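Local coordinates for protein alpha,alpha-trehalose-phosphate synthase (UDP-forming) (Burkholderia xenovorans, PDB 5V0T) that belongs to glycosyltransferase family 20 and to the GT-B clan, and holds uridine-5'-diphosphate and 6-O-phosphono-alpha-D-glucopyranose in its pockets, at residues P198-F203 with G221-H226; I239-D244 with Y385-D390; R11-S16 with Q124-L129; R87-A92 with L105-H110. All coordinates share one frame; numbering follows the deposited sequence.

Interaction 1 (P198-F203 with G221-H226)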
loop_
_atom_site.group_PDB
_atom_site.type_symbol
_atom_site.label_atom_id
_atom_site.label_comp_id
_atom_site.label_asym_id
_atom_site.label_seq_id
_atom_site.Cartn_x
_atom_site.Cartn_y
_atom_site.Cartn_z
ATOM N N PRO A 198 2.730 -8.177 -13.501
ATOM C CA PRO A 198 1.733 -7.499 -14.345
ATOM C C PRO A 198 1.890 -5.989 -14.359
ATOM O O PRO A 198 1.554 -5.361 -15.374
ATOM C CB PRO A 198 0.394 -7.935 -13.727
ATOM C CG PRO A 198 0.708 -9.246 -13.058
ATOM C CD PRO A 198 2.083 -9.043 -12.498
ATOM N N ASP A 199 2.398 -5.392 -13.273
ATOM C CA ASP A 199 2.685 -3.958 -13.277
ATOM C C ASP A 199 3.757 -3.632 -14.304
ATOM O O ASP A 199 3.603 -2.715 -15.125
ATOM C CB ASP A 199 3.132 -3.510 -11.883
ATOM C CG ASP A 199 2.040 -3.671 -10.853
ATOM O OD1 ASP A 199 0.914 -3.195 -11.118
ATOM O OD2 ASP A 199 2.294 -4.304 -9.805
ATOM N N LEU A 200 4.846 -4.393 -14.279
ATOM C CA LEU A 200 5.919 -4.200 -15.246
ATOM C C LEU A 200 5.431 -4.433 -16.671
ATOM O O LEU A 200 5.804 -3.692 -17.596
ATOM C CB LEU A 200 7.078 -5.132 -14.905
ATOM C CG LEU A 200 8.242 -5.146 -15.899
ATOM C CD1 LEU A 200 9.005 -3.797 -15.873
ATOM C CD2 LEU A 200 9.179 -6.318 -15.583
ATOM N N ARG A 201 4.612 -5.470 -16.873
ATOM C CA ARG A 201 4.067 -5.738 -18.201
ATOM C C ARG A 201 3.229 -4.560 -18.703
ATOM O O ARG A 201 3.302 -4.196 -19.883
ATOM C CB ARG A 201 3.239 -7.026 -18.163
ATOM C CG ARG A 201 2.800 -7.549 -19.529
ATOM C CD ARG A 201 2.264 -8.986 -19.445
ATOM N NE ARG A 201 1.024 -9.082 -18.672
ATOM C CZ ARG A 201 0.893 -9.792 -17.552
ATOM N NH1 ARG A 201 1.925 -10.475 -17.077
ATOM N NH2 ARG A 201 -0.269 -9.830 -16.913
ATOM N N ALA A 202 2.422 -3.956 -17.817
ATOM C CA ALA A 202 1.596 -2.822 -18.216
ATOM C C ALA A 202 2.454 -1.636 -18.621
ATOM O O ALA A 202 2.161 -0.962 -19.622
ATOM C CB ALA A 202 0.640 -2.430 -17.085
ATOM N N PHE A 203 3.516 -1.364 -17.857
ATOM C CA PHE A 203 4.459 -0.314 -18.239
ATOM C C PHE A 203 5.047 -0.589 -19.617
ATOM O O PHE A 203 5.057 0.295 -20.487
ATOM C CB PHE A 203 5.571 -0.185 -17.191
ATOM C CG PHE A 203 6.681 0.751 -17.597
ATOM C CD1 PHE A 203 6.509 2.126 -17.518
ATOM C CD2 PHE A 203 7.890 0.250 -18.073
ATOM C CE1 PHE A 203 7.542 2.996 -17.904
ATOM C CE2 PHE A 203 8.928 1.108 -18.468
ATOM C CZ PHE A 203 8.749 2.478 -18.387
ATOM N N GLY A 221 18.754 -9.461 -15.448
ATOM C CA GLY A 221 17.494 -9.517 -14.749
ATOM C C GLY A 221 16.518 -8.453 -15.212
ATOM O O GLY A 221 15.466 -8.756 -15.789
ATOM N N PRO A 222 16.834 -7.181 -14.956
ATOM C CA PRO A 222 15.926 -6.108 -15.375
ATOM C C PRO A 222 15.878 -5.975 -16.888
ATOM O O PRO A 222 16.852 -6.245 -17.593
ATOM C CB PRO A 222 16.523 -4.848 -14.731
ATOM C CG PRO A 222 17.520 -5.349 -13.708
ATOM C CD PRO A 222 18.011 -6.658 -14.241
ATOM N N LEU A 223 14.716 -5.558 -17.382
ATOM C CA LEU A 223 14.572 -5.227 -18.791
ATOM C C LEU A 223 15.308 -3.930 -19.103
ATOM O O LEU A 223 15.485 -3.070 -18.241
ATOM C CB LEU A 223 13.094 -5.063 -19.156
ATOM C CG LEU A 223 12.171 -6.169 -18.647
ATOM C CD1 LEU A 223 10.728 -5.868 -19.007
ATOM C CD2 LEU A 223 12.601 -7.498 -19.228
ATOM N N THR A 224 15.729 -3.789 -20.352
ATOM C CA THR A 224 16.240 -2.524 -20.854
ATOM C C THR A 224 15.135 -1.824 -21.626
ATOM O O THR A 224 14.511 -2.422 -22.513
ATOM C CB THR A 224 17.458 -2.742 -21.750
ATOM O OG1 THR A 224 18.437 -3.485 -21.022
ATOM C CG2 THR A 224 18.050 -1.404 -22.182
ATOM N N ILE A 225 14.889 -0.564 -21.280
ATOM C CA ILE A 225 13.859 0.253 -21.909
ATOM C C ILE A 225 14.531 1.277 -22.817
ATOM O O ILE A 225 15.495 1.937 -22.410
ATOM C CB ILE A 225 12.987 0.967 -20.865
ATOM C CG1 ILE A 225 12.407 -0.024 -19.846
ATOM C CG2 ILE A 225 11.884 1.728 -21.569
ATOM C CD1 ILE A 225 11.438 -1.023 -20.456
ATOM N N HIS A 226 14.011 1.424 -24.032
ATOM C CA HIS A 226 14.399 2.503 -24.931
ATOM C C HIS A 226 13.141 3.267 -25.304
ATOM O O HIS A 226 12.241 2.703 -25.935
ATOM C CB HIS A 226 15.084 1.973 -26.192
ATOM C CG HIS A 226 16.395 1.294 -25.942
ATOM N ND1 HIS A 226 17.604 1.952 -26.029
ATOM C CD2 HIS A 226 16.690 0.008 -25.639
ATOM C CE1 HIS A 226 18.584 1.103 -25.779
ATOM N NE2 HIS A 226 18.056 -0.083 -25.536
#

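Interaction 2 (I239-D244 with Y385-D390)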
loop_
_atom_site.group_PDB
_atom_site.type_symbol
_atom_site.label_atom_id
_atom_site.label_comp_id
_atom_site.label_asym_id
_atom_site.label_seq_id
_atom_site.Cartn_x
_atom_site.Cartn_y
_atom_site.Cartn_z
ATOM N N ILE A 239 7.420 -5.647 -2.541
ATOM C CA ILE A 239 7.799 -5.247 -1.193
ATOM C C ILE A 239 7.313 -6.295 -0.197
ATOM O O ILE A 239 6.218 -6.865 -0.339
ATOM C CB ILE A 239 7.249 -3.851 -0.863
ATOM C CG1 ILE A 239 7.967 -3.279 0.355
ATOM C CG2 ILE A 239 5.734 -3.893 -0.619
ATOM C CD1 ILE A 239 7.674 -1.808 0.611
ATOM N N GLY A 240 8.148 -6.584 0.798
ATOM C CA GLY A 240 7.805 -7.573 1.799
ATOM C C GLY A 240 7.747 -7.010 3.207
ATOM O O GLY A 240 7.617 -5.799 3.406
ATOM N N VAL A 241 7.844 -7.897 4.194
ATOM C CA VAL A 241 7.776 -7.547 5.599
ATOM C C VAL A 241 8.909 -8.280 6.320
ATOM O O VAL A 241 9.717 -8.970 5.700
ATOM C CB VAL A 241 6.402 -7.899 6.214
ATOM C CG1 VAL A 241 5.273 -7.248 5.430
ATOM C CG2 VAL A 241 6.203 -9.424 6.230
ATOM N N TYR A 242 8.975 -8.106 7.637
ATOM C CA TYR A 242 9.818 -8.950 8.476
ATOM C C TYR A 242 8.901 -9.940 9.183
ATOM O O TYR A 242 8.391 -9.641 10.270
ATOM C CB TYR A 242 10.604 -8.144 9.511
ATOM C CG TYR A 242 11.718 -7.294 8.965
ATOM C CD1 TYR A 242 12.792 -7.867 8.290
ATOM C CD2 TYR A 242 11.709 -5.915 9.141
ATOM C CE1 TYR A 242 13.827 -7.085 7.801
ATOM C CE2 TYR A 242 12.735 -5.122 8.652
ATOM C CZ TYR A 242 13.793 -5.714 7.987
ATOM O OH TYR A 242 14.801 -4.928 7.496
ATOM N N PRO A 243 8.648 -11.110 8.596
ATOM C CA PRO A 243 7.568 -11.960 9.130
ATOM C C PRO A 243 7.833 -12.488 10.533
ATOM O O PRO A 243 6.903 -12.551 11.346
ATOM C CB PRO A 243 7.475 -13.090 8.094
ATOM C CG PRO A 243 8.822 -13.111 7.425
ATOM C CD PRO A 243 9.262 -11.675 7.383
ATOM N N ASP A 244 9.067 -12.872 10.852
ATOM C CA ASP A 244 9.329 -13.405 12.192
ATOM C C ASP A 244 9.314 -12.297 13.238
ATOM O O ASP A 244 8.966 -12.544 14.401
ATOM C CB ASP A 244 10.641 -14.185 12.191
ATOM C CG ASP A 244 10.536 -15.476 11.376
ATOM O OD1 ASP A 244 9.497 -16.174 11.475
ATOM O OD2 ASP A 244 11.466 -15.780 10.612
ATOM N N TYR A 385 -0.985 -10.123 8.520
ATOM C CA TYR A 385 -1.942 -11.068 9.096
ATOM C C TYR A 385 -1.356 -12.477 9.132
ATOM O O TYR A 385 -1.397 -13.156 10.164
ATOM C CB TYR A 385 -3.277 -11.065 8.325
ATOM C CG TYR A 385 -4.176 -12.177 8.802
ATOM C CD1 TYR A 385 -4.951 -12.022 9.947
ATOM C CD2 TYR A 385 -4.198 -13.417 8.151
ATOM C CE1 TYR A 385 -5.743 -13.075 10.438
ATOM C CE2 TYR A 385 -4.982 -14.474 8.639
ATOM C CZ TYR A 385 -5.757 -14.286 9.772
ATOM O OH TYR A 385 -6.540 -15.316 10.250
ATOM N N VAL A 386 -0.789 -12.930 8.016
ATOM C CA VAL A 386 -0.218 -14.269 7.989
ATOM C C VAL A 386 0.932 -14.380 8.985
ATOM O O VAL A 386 1.042 -15.367 9.724
ATOM C CB VAL A 386 0.235 -14.621 6.562
ATOM C CG1 VAL A 386 1.076 -15.887 6.586
ATOM C CG2 VAL A 386 -0.980 -14.770 5.637
ATOM N N SER A 387 1.808 -13.371 9.009
ATOM C CA SER A 387 2.987 -13.391 9.876
ATOM C C SER A 387 2.617 -13.441 11.355
ATOM O O SER A 387 3.373 -13.988 12.160
ATOM C CB SER A 387 3.845 -12.149 9.611
ATOM O OG SER A 387 4.386 -12.150 8.301
ATOM N N ALA A 388 1.477 -12.854 11.731
ATOM C CA ALA A 388 1.104 -12.783 13.140
ATOM C C ALA A 388 0.621 -14.119 13.697
ATOM O O ALA A 388 0.570 -14.279 14.924
ATOM C CB ALA A 388 0.005 -11.725 13.329
ATOM N N GLN A 389 0.257 -15.069 12.832
ATOM C CA GLN A 389 -0.466 -16.253 13.273
ATOM C C GLN A 389 0.383 -17.136 14.180
ATOM O O GLN A 389 1.609 -17.217 14.055
ATOM C CB GLN A 389 -0.955 -17.076 12.073
ATOM C CG GLN A 389 -2.004 -16.341 11.243
ATOM C CD GLN A 389 -3.122 -15.805 12.116
ATOM O OE1 GLN A 389 -3.831 -16.576 12.774
ATOM N NE2 GLN A 389 -3.264 -14.477 12.157
ATOM N N ASP A 390 -0.294 -17.788 15.114
ATOM C CA ASP A 390 0.329 -18.851 15.894
ATOM C C ASP A 390 0.424 -20.088 15.013
ATOM O O ASP A 390 -0.612 -20.611 14.593
ATOM C CB ASP A 390 -0.503 -19.124 17.140
ATOM C CG ASP A 390 0.033 -20.268 18.001
ATOM O OD1 ASP A 390 1.057 -20.908 17.663
ATOM O OD2 ASP A 390 -0.601 -20.519 19.048
#

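Interaction 3 (R11-S16 with Q124-L129)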
loop_
_atom_site.group_PDB
_atom_site.type_symbol
_atom_site.label_atom_id
_atom_site.label_comp_id
_atom_site.label_asym_id
_atom_site.label_seq_id
_atom_site.Cartn_x
_atom_site.Cartn_y
_atom_site.Cartn_z
ATOM N N ARG A 11 25.742 6.661 0.467
ATOM C CA ARG A 11 24.629 6.931 1.367
ATOM C C ARG A 11 23.299 6.838 0.626
ATOM O O ARG A 11 23.118 7.459 -0.424
ATOM C CB ARG A 11 24.805 8.313 1.990
ATOM C CG ARG A 11 23.669 8.784 2.861
ATOM C CD ARG A 11 24.004 10.142 3.481
ATOM N NE ARG A 11 23.982 11.213 2.493
ATOM C CZ ARG A 11 23.724 12.485 2.781
ATOM N NH1 ARG A 11 23.463 12.841 4.035
ATOM N NH2 ARG A 11 23.709 13.403 1.821
ATOM N N LEU A 12 22.360 6.083 1.182
ATOM C CA LEU A 12 21.047 5.927 0.571
ATOM C C LEU A 12 20.156 7.100 0.962
ATOM O O LEU A 12 19.937 7.353 2.151
ATOM C CB LEU A 12 20.416 4.603 0.996
ATOM C CG LEU A 12 18.936 4.422 0.613
ATOM C CD1 LEU A 12 18.768 4.525 -0.906
ATOM C CD2 LEU A 12 18.405 3.105 1.157
ATOM N N ILE A 13 19.669 7.829 -0.033
ATOM C CA ILE A 13 18.705 8.904 0.158
ATOM C C ILE A 13 17.348 8.379 -0.278
ATOM O O ILE A 13 17.125 8.137 -1.466
ATOM C CB ILE A 13 19.070 10.153 -0.652
ATOM C CG1 ILE A 13 20.554 10.522 -0.495
ATOM C CG2 ILE A 13 18.113 11.277 -0.297
ATOM C CD1 ILE A 13 20.952 11.068 0.858
ATOM N N ILE A 14 16.432 8.216 0.667
ATOM C CA ILE A 14 15.041 7.899 0.361
ATOM C C ILE A 14 14.267 9.198 0.176
ATOM O O ILE A 14 14.384 10.124 0.989
ATOM C CB ILE A 14 14.412 7.054 1.481
ATOM C CG1 ILE A 14 15.064 5.670 1.547
ATOM C CG2 ILE A 14 12.902 6.957 1.271
ATOM C CD1 ILE A 14 14.690 4.758 0.403
ATOM N N VAL A 15 13.466 9.266 -0.888
ATOM C CA VAL A 15 12.586 10.398 -1.168
ATOM C C VAL A 15 11.160 9.872 -1.321
ATOM O O VAL A 15 10.906 9.004 -2.162
ATOM C CB VAL A 15 13.009 11.147 -2.442
ATOM C CG1 VAL A 15 12.079 12.345 -2.693
ATOM C CG2 VAL A 15 14.478 11.581 -2.370
ATOM N N SER A 16 10.229 10.412 -0.534
ATOM C CA SER A 16 8.815 10.065 -0.667
ATOM C C SER A 16 8.001 11.259 -0.216
ATOM O O SER A 16 8.515 12.177 0.420
ATOM C CB SER A 16 8.442 8.833 0.172
ATOM O OG SER A 16 8.678 9.113 1.554
ATOM N N GLN A 124 14.647 21.002 -5.580
ATOM C CA GLN A 124 15.539 22.105 -5.213
ATOM C C GLN A 124 15.890 22.075 -3.728
ATOM O O GLN A 124 17.003 22.448 -3.335
ATOM C CB GLN A 124 14.907 23.458 -5.554
ATOM C CG GLN A 124 15.107 23.936 -6.984
ATOM C CD GLN A 124 16.529 23.742 -7.496
ATOM O OE1 GLN A 124 17.509 24.040 -6.810
ATOM N NE2 GLN A 124 16.641 23.235 -8.713
ATOM N N GLN A 125 14.943 21.680 -2.884
ATOM C CA GLN A 125 15.236 21.578 -1.463
ATOM C C GLN A 125 16.219 20.446 -1.182
ATOM O O GLN A 125 17.042 20.552 -0.266
ATOM C CB GLN A 125 13.939 21.373 -0.675
ATOM C CG GLN A 125 12.921 22.480 -0.838
ATOM C CD GLN A 125 13.480 23.843 -0.497
ATOM O OE1 GLN A 125 13.346 24.783 -1.273
ATOM N NE2 GLN A 125 14.108 23.960 0.668
ATOM N N LEU A 126 16.154 19.367 -1.964
ATOM C CA LEU A 126 17.034 18.227 -1.737
ATOM C C LEU A 126 18.465 18.507 -2.196
ATOM O O LEU A 126 19.421 18.088 -1.527
ATOM C CB LEU A 126 16.465 16.988 -2.435
ATOM C CG LEU A 126 17.308 15.714 -2.357
ATOM C CD1 LEU A 126 17.445 15.271 -0.898
ATOM C CD2 LEU A 126 16.742 14.584 -3.257
ATOM N N VAL A 127 18.634 19.225 -3.318
ATOM C CA VAL A 127 19.965 19.370 -3.924
ATOM C C VAL A 127 21.042 19.779 -2.920
ATOM O O VAL A 127 22.099 19.134 -2.894
ATOM C CB VAL A 127 19.897 20.309 -5.138
ATOM C CG1 VAL A 127 21.314 20.753 -5.558
ATOM C CG2 VAL A 127 19.177 19.608 -6.302
ATOM N N PRO A 128 20.855 20.809 -2.084
ATOM C CA PRO A 128 21.946 21.215 -1.177
ATOM C C PRO A 128 22.355 20.140 -0.187
ATOM O O PRO A 128 23.443 20.227 0.375
ATOM C CB PRO A 128 21.373 22.440 -0.452
ATOM C CG PRO A 128 20.277 22.922 -1.309
ATOM C CD PRO A 128 19.690 21.700 -1.948
ATOM N N LEU A 129 21.525 19.130 0.043
ATOM C CA LEU A 129 21.853 18.092 1.010
ATOM C C LEU A 129 22.598 16.920 0.392
ATOM O O LEU A 129 23.072 16.050 1.128
ATOM C CB LEU A 129 20.573 17.585 1.674
ATOM C CG LEU A 129 19.736 18.667 2.343
ATOM C CD1 LEU A 129 18.346 18.137 2.637
ATOM C CD2 LEU A 129 20.437 19.116 3.627
HETATM O O HOH W 1 23.265 15.904 4.025
#

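Interaction 4 (R87-A92 with L105-H110). With FMT (formic acid), chain U.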
loop_
_atom_site.group_PDB
_atom_site.type_symbol
_atom_site.label_atom_id
_atom_site.label_comp_id
_atom_site.label_asym_id
_atom_site.label_seq_id
_atom_site.Cartn_x
_atom_site.Cartn_y
_atom_site.Cartn_z
ATOM N N ARG A 87 -3.621 16.879 -2.899
ATOM C CA ARG A 87 -5.058 16.650 -3.027
ATOM C C ARG A 87 -5.493 16.644 -4.486
ATOM O O ARG A 87 -6.454 15.953 -4.842
ATOM C CB ARG A 87 -5.850 17.723 -2.272
ATOM C CG ARG A 87 -5.847 17.587 -0.764
ATOM C CD ARG A 87 -6.716 18.662 -0.105
ATOM N NE ARG A 87 -8.130 18.505 -0.409
ATOM C CZ ARG A 87 -8.838 19.363 -1.130
ATOM N NH1 ARG A 87 -8.255 20.447 -1.614
ATOM N NH2 ARG A 87 -10.128 19.136 -1.360
ATOM N N GLY A 88 -4.805 17.410 -5.336
ATOM C CA GLY A 88 -5.196 17.575 -6.720
ATOM C C GLY A 88 -4.694 16.449 -7.594
ATOM O O GLY A 88 -5.320 15.389 -7.670
ATOM N N PHE A 89 -3.551 16.651 -8.251
ATOM C CA PHE A 89 -3.140 15.687 -9.261
ATOM C C PHE A 89 -2.823 14.325 -8.655
ATOM O O PHE A 89 -3.231 13.300 -9.207
ATOM C CB PHE A 89 -1.947 16.205 -10.058
ATOM C CG PHE A 89 -1.703 15.428 -11.313
ATOM C CD1 PHE A 89 -2.561 15.572 -12.410
ATOM C CD2 PHE A 89 -0.631 14.555 -11.405
ATOM C CE1 PHE A 89 -2.366 14.846 -13.570
ATOM C CE2 PHE A 89 -0.404 13.841 -12.569
ATOM C CZ PHE A 89 -1.279 13.981 -13.655
ATOM N N SER A 90 -2.099 14.280 -7.528
ATOM C CA SER A 90 -1.718 12.979 -6.973
ATOM C C SER A 90 -2.944 12.155 -6.588
ATOM O O SER A 90 -3.108 11.016 -7.039
ATOM C CB SER A 90 -0.788 13.151 -5.768
ATOM O OG SER A 90 0.474 13.679 -6.172
ATOM N N ASN A 91 -3.834 12.714 -5.775
ATOM C CA ASN A 91 -4.896 11.882 -5.220
ATOM C C ASN A 91 -6.247 12.034 -5.897
ATOM O O ASN A 91 -7.131 11.205 -5.655
ATOM C CB ASN A 91 -5.000 12.145 -3.721
ATOM C CG ASN A 91 -3.821 11.543 -2.988
ATOM O OD1 ASN A 91 -3.250 10.581 -3.468
ATOM N ND2 ASN A 91 -3.438 12.112 -1.857
ATOM N N ALA A 92 -6.448 13.052 -6.743
ATOM C CA ALA A 92 -7.690 13.134 -7.499
ATOM C C ALA A 92 -7.534 12.662 -8.935
ATOM O O ALA A 92 -8.539 12.365 -9.591
ATOM C CB ALA A 92 -8.249 14.567 -7.491
ATOM N N LEU A 105 -11.717 9.601 -11.376
ATOM C CA LEU A 105 -10.681 10.514 -11.838
ATOM C C LEU A 105 -11.252 11.912 -12.076
ATOM O O LEU A 105 -12.287 12.086 -12.728
ATOM C CB LEU A 105 -10.055 9.960 -13.119
ATOM C CG LEU A 105 -8.761 10.556 -13.673
ATOM C CD1 LEU A 105 -8.168 9.599 -14.672
ATOM C CD2 LEU A 105 -9.018 11.894 -14.348
ATOM N N GLN A 106 -10.595 12.906 -11.502
ATOM C CA GLN A 106 -10.793 14.288 -11.894
ATOM C C GLN A 106 -9.464 14.811 -12.413
ATOM O O GLN A 106 -8.395 14.354 -11.996
ATOM C CB GLN A 106 -11.289 15.134 -10.733
ATOM C CG GLN A 106 -12.706 14.793 -10.311
ATOM C CD GLN A 106 -13.080 15.436 -8.993
ATOM O OE1 GLN A 106 -12.236 16.024 -8.314
ATOM N NE2 GLN A 106 -14.350 15.328 -8.620
ATOM N N TYR A 107 -9.528 15.744 -13.355
ATOM C CA TYR A 107 -8.313 16.296 -13.929
ATOM C C TYR A 107 -8.459 17.803 -13.996
ATOM O O TYR A 107 -9.498 18.301 -14.433
ATOM C CB TYR A 107 -8.041 15.739 -15.331
ATOM C CG TYR A 107 -6.857 16.399 -15.995
ATOM C CD1 TYR A 107 -5.575 16.208 -15.502
ATOM C CD2 TYR A 107 -7.019 17.226 -17.109
ATOM C CE1 TYR A 107 -4.482 16.796 -16.095
ATOM C CE2 TYR A 107 -5.921 17.832 -17.716
ATOM C CZ TYR A 107 -4.658 17.603 -17.198
ATOM O OH TYR A 107 -3.557 18.177 -17.765
ATOM N N ASP A 108 -7.428 18.520 -13.557
ATOM C CA ASP A 108 -7.392 19.971 -13.700
ATOM C C ASP A 108 -5.989 20.356 -14.150
ATOM O O ASP A 108 -5.007 20.037 -13.475
ATOM C CB ASP A 108 -7.780 20.667 -12.385
ATOM C CG ASP A 108 -7.713 22.189 -12.477
ATOM O OD1 ASP A 108 -6.686 22.726 -12.906
ATOM O OD2 ASP A 108 -8.692 22.863 -12.110
ATOM N N ARG A 109 -5.906 21.023 -15.305
ATOM C CA ARG A 109 -4.624 21.424 -15.871
ATOM C C ARG A 109 -3.788 22.212 -14.874
ATOM O O ARG A 109 -2.572 22.015 -14.773
ATOM C CB ARG A 109 -4.876 22.268 -17.119
ATOM C CG ARG A 109 -4.246 21.775 -18.380
ATOM C CD ARG A 109 -4.559 22.760 -19.492
ATOM N NE ARG A 109 -5.094 22.093 -20.673
ATOM C CZ ARG A 109 -5.747 22.716 -21.649
ATOM N NH1 ARG A 109 -6.190 22.021 -22.688
ATOM N NH2 ARG A 109 -5.970 24.023 -21.578
ATOM N N HIS A 110 -4.430 23.133 -14.152
ATOM C CA HIS A 110 -3.740 23.964 -13.172
ATOM C C HIS A 110 -3.185 23.127 -12.023
ATOM O O HIS A 110 -2.106 23.416 -11.492
ATOM C CB HIS A 110 -4.712 25.028 -12.652
ATOM C CG HIS A 110 -4.058 26.294 -12.210
ATOM N ND1 HIS A 110 -3.491 27.185 -13.097
ATOM C CD2 HIS A 110 -3.891 26.830 -10.977
ATOM C CE1 HIS A 110 -2.996 28.211 -12.428
ATOM N NE2 HIS A 110 -3.224 28.019 -11.140
HETATM C C FMT U . -12.261 15.802 -15.113
HETATM O O1 FMT U . -12.300 16.511 -14.097
HETATM O O2 FMT U . -13.253 15.383 -15.728
#

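Interaction 1 (P198-F203 with G221-H226)
Leu200 and Phe203 of the helical segment 198-203 meet Leu223 and Ile225 of the strand at 223-226, and both pairs are apolar. Two helix residues three apart, on one side of the helix, are matched here to two strand residues two apart. In the aliphatic pair, Leu223 CD1 sits against the whole branched end of Leu200. It lies 3.8 Å from Leu200 CD2 and 4.1 Å from Leu200 CD1, with Leu200 CG in between. A chi1 of -47° turns Leu223 CG away from its own carbonyl carbon and lets CD1 reach the helix.

The aromatic pair is built differently. Ile225 comes to the edge of the Phe203 ring and not over a face, its CD1 lying 3.8 Å from Phe203 CE2. Ile225 CG1 lies in the ring plane, 3.9 Å from that same Phe203 CE2. No hydrogen bond crosses between the segments, and the polar backbones keep to their own structures: Phe203 N donates to Asp199 O within the helix, while Leu223 and Ile225 pair with Ala234 and Leu232 of the next strand.

Strand 223-227 runs antiparallel to both 214-216 and 230-236. Helix 197-209 packs on this part of the mixed sheet, where Phe203 also meets the ring of Phe194 and the side chain of Leu192 on strand 191-194, and Leu200 rests on Ala234.

Interaction 2 (I239-D244 with Y385-D390)
Ser387 meets Pro243 across the contact, and the flat groups lie farther back in 385-390: the Tyr385 ring carries Gln389 NE2 over one face, 3.3 Å above the plane and displaced toward the rim. That amide nitrogen donates to Tyr385 O at 3.0 Å and 164°, with the acceptor nearly in the plane of the amide. Further bonds, to Phe363 O and from Gly395 N, fix the rotation of the Gln389 amide.

The contact itself is a small one, made by a serine hydroxyl and a proline. Ser387 OG lies 3.2 Å from Pro243 CB and 3.3 Å from Pro243 CA, while Ser387 CB comes within 3.5 Å of Pro243 O. From the other segment's extended part, Val241 CG2 approaches Ser387 OG at 3.9 Å. A chi1 of -65° sets OG beside its own backbone N, from where it also bonds back to Lys383 O one turn earlier in the helix.

Pro243 opens helix 243-252, with Tyr242 at the N-cap, and Val241 lies about 7 Å, side chain to ligand, from the bound uridine-5'-diphosphate. With the hydroxyl bonded to Lys383 O, its oxygen probably faces carbon-bound hydrogens of the proline. This buried contact therefore draws on close packing, perhaps with a slight electrostatic contribution, and not on a hydrogen bond between the segments.

Interaction 3 (R11-S16 with Q124-L129)
Leu129 O, at the end of the short 3-10 turn 127-129, is gripped from two directions. Arg11 NH2 donates to it at 2.8 Å, and water 1 donates to it at 2.9 Å. The direct bond is bent, with an N-H...O angle of 139°, although Leu129 O lies close to the guanidinium plane. Water 1 also sits at the edge of the Arg11 guanidinium and accepts from Arg11 NH1 at 3.1 Å, closing a small ring of bonds through Leu129 O, water 1 and the two guanidinium nitrogens. Arg11 reaches this place through a chain that runs extended and then turns at chi3 (71°), which lays one guanidinium face over Ile13 CD1. Arg11 NH2 also forms a salt bridge with Asp134, which probably balances the charge and keeps the guanidinium in place.

Below this polar clasp the contact is hydrocarbon. The two branches of Leu126 divide the strand between them: CD1 slides past Ile13 CG2 at 4.1 Å, the two side chains running in opposite directions, and CD2 meets Val15 CG2 tip to tip at 3.9 Å.

Strand 12-16 lies inside the mixed sheet of the N-terminal, Rossmann-like half, parallel to both 45-48 and 135-139. Ile13 and Val15 turn to the end of helix 109-126, whereas Leu12 and Ile14 pack against helix 31-43, so the strand is sandwiched between two helices.

Interaction 4 (R87-A92 with L105-H110)
Gln106 runs alongside Ala92, although the bond between them is made by backbone atoms. Its CB stands 4.1 Å from Ala92 O and 3.8 Å from O1 of a formic acid molecule that probably came from the crystallisation liquor. CG keeps near that same oxygen, and with chi2 at 168° the chain runs on extended, until OE1 at the tip comes 4.3 Å from Ala92 CB. The firm link is Gln106 N to Ala92 O, 2.9 Å long and nearly straight at 172°, with the donor tilted from the carbonyl plane. Next along the chain, Tyr107 N bonds to formic acid O1 at 3.0 Å.

The aromatic pair meets edge to edge. Phe89 CE1 lies 3.8 Å from Tyr107 CE1 and in the plane of the Tyr107 ring, while Tyr107 CD1 lies in the plane of the Phe89 ring, so neither offers a face to the other. Phe89 also meets the rings of Phe112 and Tyr115 on helix 109-126.

At the surface, the contact closes the loop joining two consecutive helices: helix 79-98, with a wider pi-type turn at 87-92, contributes Tyr86 and Trp95 to the 6-O-phosphono-alpha-D-glucopyranose pocket, and the returning chain starts helix 109-126 with Asp108 as N-cap, its OD1 accepting a weak bond from His110 N.

Followed from the N terminus, the chain first lays down 11-16 and closes on it only at 124-129, so interaction 3 spans a long loop in which interaction 4 is nested, its shorter loop running from 87-92 to 105-110. The two share helix 109-126, one near its beginning and one at its far end. Interaction 1 then closes a tight loop, 198-203 to 221-226, on another part of the mixed sheet that interaction 3 also reaches. Interaction 2 comes last, spanning 239-244 to 385-390 and tying the chain leaving that sheet to a helix of the half built on the six-stranded parallel sheet. No loops cross.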